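Putative ABC transporter subunit, substrate-binding component (Rhodopseudomonas palustris, PDB 4EVQ) binds 4-hydroxybenzoate, probably as the substrate-binding component of an ABC transporter that takes up benzoate derivatives. Local coordinates at residues A[207-215]-A[233-241]. Sequence-based numbering, arbitrary orientation.
Sequences PDCVYAFFS and IPLWGPGFL. With PHB (p-hydroxybenzoic acid), chain H.
W236 N donates to V210 O at 2.8 Å. The bond joins strands 209-213 and 235-238, neighbours in the sheet of one lobe of this periplasmic binding protein. With helix 217-228 they form a parallel beta-alpha-beta unit. V210 N to P234 O and A212 N to W236 O continue the pairing. On one face, V210 CG1 meets L235 CD1 at 3.9 Å, and both side chains rest on Y226 of the connecting helix. Y211 and W236 lie on the opposite face, where they touch T142 and M146 of helix 135-148.

A212 N to W236 O is the last bond of the pairing. The next donor position is P238, whose ring nitrogen has no hydrogen. The buried A212 O therefore has no hydrogen-bond partner and gets CH contacts instead. G237 CA lies 3.4 Å from A212 O, and P238 CD also packs against it. The Y211 ring crosses P238 at about a right angle.

At their C-terminal ends both segments reach the 4-hydroxybenzoate pocket. CG of F213 is anti to its backbone N (chi1 165°), which sends the ring past P238 CG to the ligand. F240 CB sits at the edge of this ring, 3.8 Å from F213 CE1. F213 CZ approaches PHB C4 at 3.7 Å. With an alanine in place of F213, P238 CG and F240 CB would probably lose the ring they pack on, and a gap would open beside the ligand. F240 turns one face to the ligand, with PHB C5 over its centre. The phenol oxygen PHB O4 donates to S215 OG at 2.7 Å, and F240 O accepts a hydrogen bond from a nearby water at 2.6 Å.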
loop_
_atom_site.group_PDB
_atom_site.type_symbol
_atom_site.label_atom_id
_atom_site.label_comp_id
_atom_site.label_asym_id
_atom_site.label_seq_id
_atom_site.Cartn_x
_atom_site.Cartn_y
_atom_site.Cartn_z
ATOM N N PRO A 207 27.353 -0.824 7.996
ATOM C CA PRO A 207 26.228 -0.668 8.911
ATOM C C PRO A 207 25.872 -1.977 9.622
ATOM O O PRO A 207 26.328 -3.050 9.211
ATOM C CB PRO A 207 25.094 -0.245 7.955
ATOM C CG PRO A 207 25.381 -1.016 6.708
ATOM C CD PRO A 207 26.908 -0.926 6.588
ATOM N N ASP A 208 25.054 -1.895 10.668
ATOM C CA ASP A 208 24.523 -3.100 11.269
ATOM C C ASP A 208 23.155 -3.523 10.744
ATOM O O ASP A 208 22.632 -4.570 11.118
ATOM C CB ASP A 208 24.532 -3.043 12.806
ATOM C CG ASP A 208 23.597 -2.011 13.411
ATOM O OD1 ASP A 208 22.770 -1.388 12.715
ATOM O OD2 ASP A 208 23.633 -1.809 14.648
ATOM N N CYS A 209 22.645 -2.740 9.791
ATOM C CA CYS A 209 21.399 -3.106 9.102
ATOM C C CYS A 209 21.238 -2.218 7.877
ATOM O O CYS A 209 21.794 -1.137 7.763
ATOM C CB CYS A 209 20.178 -2.911 10.034
ATOM S SG CYS A 209 19.990 -1.236 10.708
ATOM N N VAL A 210 20.361 -2.693 6.994
ATOM C CA VAL A 210 19.925 -1.965 5.809
ATOM C C VAL A 210 18.403 -1.888 5.843
ATOM O O VAL A 210 17.731 -2.886 6.125
ATOM C CB VAL A 210 20.403 -2.648 4.530
ATOM C CG1 VAL A 210 19.787 -1.984 3.303
ATOM C CG2 VAL A 210 21.928 -2.603 4.439
ATOM N N TYR A 211 17.903 -0.690 5.578
ATOM C CA TYR A 211 16.472 -0.440 5.394
ATOM C C TYR A 211 16.236 -0.150 3.918
ATOM O O TYR A 211 16.802 0.797 3.392
ATOM C CB TYR A 211 16.045 0.767 6.219
ATOM C CG TYR A 211 14.620 1.264 6.033
ATOM C CD1 TYR A 211 13.586 0.703 6.743
ATOM C CD2 TYR A 211 14.328 2.329 5.204
ATOM C CE1 TYR A 211 12.302 1.187 6.607
ATOM C CE2 TYR A 211 13.037 2.817 5.053
ATOM C CZ TYR A 211 12.053 2.260 5.775
ATOM O OH TYR A 211 10.752 2.763 5.688
ATOM N N ALA A 212 15.387 -0.952 3.268
ATOM C CA ALA A 212 15.131 -0.799 1.839
ATOM C C ALA A 212 13.644 -0.741 1.555
ATOM O O ALA A 212 12.860 -1.513 2.090
ATOM C CB ALA A 212 15.754 -1.956 1.057
ATOM N N PHE A 213 13.311 0.163 0.651
ATOM C CA PHE A 213 11.980 0.161 0.049
ATOM C C PHE A 213 12.114 -0.039 -1.450
ATOM O O PHE A 213 12.656 0.836 -2.170
ATOM C CB PHE A 213 11.109 1.400 0.329
ATOM C CG PHE A 213 9.898 1.486 -0.619
ATOM C CD1 PHE A 213 8.920 0.531 -0.567
ATOM C CD2 PHE A 213 9.816 2.455 -1.607
ATOM C CE1 PHE A 213 7.865 0.524 -1.472
ATOM C CE2 PHE A 213 8.755 2.435 -2.541
ATOM C CZ PHE A 213 7.795 1.461 -2.452
ATOM N N PHE A 214 11.629 -1.188 -1.893
ATOM C CA PHE A 214 11.383 -1.494 -3.320
ATOM C C PHE A 214 10.113 -2.338 -3.292
ATOM O O PHE A 214 9.674 -2.820 -2.237
ATOM C CB PHE A 214 12.534 -2.294 -3.946
ATOM C CG PHE A 214 13.802 -1.529 -4.007
ATOM C CD1 PHE A 214 13.987 -0.536 -4.923
ATOM C CD2 PHE A 214 14.811 -1.759 -3.084
ATOM C CE1 PHE A 214 15.099 0.248 -4.932
ATOM C CE2 PHE A 214 15.918 -0.992 -3.073
ATOM C CZ PHE A 214 16.098 0.014 -3.983
ATOM N N SER A 215 9.480 -2.517 -4.446
ATOM C CA SER A 215 8.278 -3.314 -4.524
ATOM C C SER A 215 8.128 -3.832 -5.956
ATOM O O SER A 215 8.617 -3.207 -6.879
ATOM C CB SER A 215 7.097 -2.404 -4.099
ATOM O OG SER A 215 5.877 -3.055 -4.109
ATOM N N ILE A 233 24.888 -8.613 6.724
ATOM C CA ILE A 233 24.170 -7.487 7.324
ATOM C C ILE A 233 22.641 -7.725 7.153
ATOM O O ILE A 233 22.182 -8.016 6.050
ATOM C CB ILE A 233 24.525 -6.134 6.608
ATOM C CG1 ILE A 233 26.003 -5.809 6.761
ATOM C CG2 ILE A 233 23.672 -4.976 7.160
ATOM C CD1 ILE A 233 26.504 -4.760 5.725
ATOM N N PRO A 234 21.874 -7.629 8.219
ATOM C CA PRO A 234 20.434 -7.931 8.083
ATOM C C PRO A 234 19.687 -6.856 7.325
ATOM O O PRO A 234 19.876 -5.671 7.501
ATOM C CB PRO A 234 19.939 -7.967 9.505
ATOM C CG PRO A 234 20.893 -7.181 10.290
ATOM C CD PRO A 234 22.243 -7.357 9.622
ATOM N N LEU A 235 18.824 -7.363 6.448
ATOM C CA LEU A 235 17.928 -6.554 5.605
ATOM C C LEU A 235 16.562 -6.442 6.244
ATOM O O LEU A 235 15.938 -7.429 6.635
ATOM C CB LEU A 235 17.872 -7.185 4.232
ATOM C CG LEU A 235 16.946 -6.479 3.201
ATOM C CD1 LEU A 235 17.432 -5.049 2.980
ATOM C CD2 LEU A 235 16.956 -7.225 1.904
ATOM N N TRP A 236 16.110 -5.206 6.268
ATOM C CA TRP A 236 14.799 -4.810 6.754
ATOM C C TRP A 236 14.111 -3.888 5.754
ATOM O O TRP A 236 14.748 -3.247 4.954
ATOM C CB TRP A 236 14.976 -3.988 8.021
ATOM C CG TRP A 236 15.291 -4.723 9.290
ATOM C CD1 TRP A 236 16.480 -5.299 9.642
ATOM C CD2 TRP A 236 14.397 -4.936 10.370
ATOM N NE1 TRP A 236 16.369 -5.867 10.899
ATOM C CE2 TRP A 236 15.104 -5.658 11.367
ATOM C CE3 TRP A 236 13.069 -4.596 10.596
ATOM C CZ2 TRP A 236 14.522 -6.019 12.565
ATOM C CZ3 TRP A 236 12.492 -4.977 11.798
ATOM C CH2 TRP A 236 13.233 -5.648 12.778
ATOM N N GLY A 237 12.786 -3.813 5.847
ATOM C CA GLY A 237 12.059 -2.788 5.112
ATOM C C GLY A 237 10.608 -2.812 5.489
ATOM O O GLY A 237 10.149 -3.681 6.198
ATOM N N PRO A 238 9.863 -1.830 4.992
ATOM C CA PRO A 238 8.411 -2.004 4.985
ATOM C C PRO A 238 8.059 -3.246 4.191
ATOM O O PRO A 238 8.783 -3.647 3.310
ATOM C CB PRO A 238 7.921 -0.728 4.298
ATOM C CG PRO A 238 9.045 -0.412 3.296
ATOM C CD PRO A 238 10.318 -0.797 4.049
ATOM N N GLY A 239 6.932 -3.873 4.473
ATOM C CA GLY A 239 6.629 -5.158 3.900
ATOM C C GLY A 239 6.399 -5.246 2.416
ATOM O O GLY A 239 6.358 -6.351 1.887
ATOM N N PHE A 240 6.283 -4.102 1.770
ATOM C CA PHE A 240 6.257 -4.064 0.314
ATOM C C PHE A 240 7.507 -4.696 -0.284
ATOM O O PHE A 240 7.492 -5.136 -1.432
ATOM C CB PHE A 240 6.092 -2.629 -0.198
ATOM C CG PHE A 240 5.103 -1.839 0.581
ATOM C CD1 PHE A 240 3.774 -2.202 0.568
ATOM C CD2 PHE A 240 5.513 -0.803 1.401
ATOM C CE1 PHE A 240 2.869 -1.518 1.347
ATOM C CE2 PHE A 240 4.582 -0.139 2.213
ATOM C CZ PHE A 240 3.285 -0.504 2.184
ATOM N N LEU A 241 8.604 -4.700 0.478
ATOM C CA LEU A 241 9.888 -5.237 -0.005
ATOM C C LEU A 241 9.756 -6.721 -0.298
ATOM O O LEU A 241 10.448 -7.208 -1.170
ATOM C CB LEU A 241 10.921 -5.004 1.089
ATOM C CG LEU A 241 12.331 -5.497 0.791
ATOM C CD1 LEU A 241 12.927 -4.783 -0.407
ATOM C CD2 LEU A 241 13.220 -5.329 2.033
HETATM C "C1'" PHB H . 3.809 4.292 -3.572
HETATM O "O1'" PHB H . 4.324 4.859 -4.563
HETATM O "O2'" PHB H . 3.081 4.925 -2.710
HETATM C C1 PHB H . 3.984 2.847 -3.318
HETATM C C2 PHB H . 4.280 1.998 -4.385
HETATM C C3 PHB H . 4.464 0.644 -4.151
HETATM C C4 PHB H . 4.373 0.160 -2.888
HETATM C C5 PHB H . 4.058 0.978 -1.818
HETATM C C6 PHB H . 3.880 2.308 -2.058
HETATM O O4 PHB H . 4.553 -1.152 -2.641
HETATM O O HOH W 1 6.013 -5.424 -3.509
#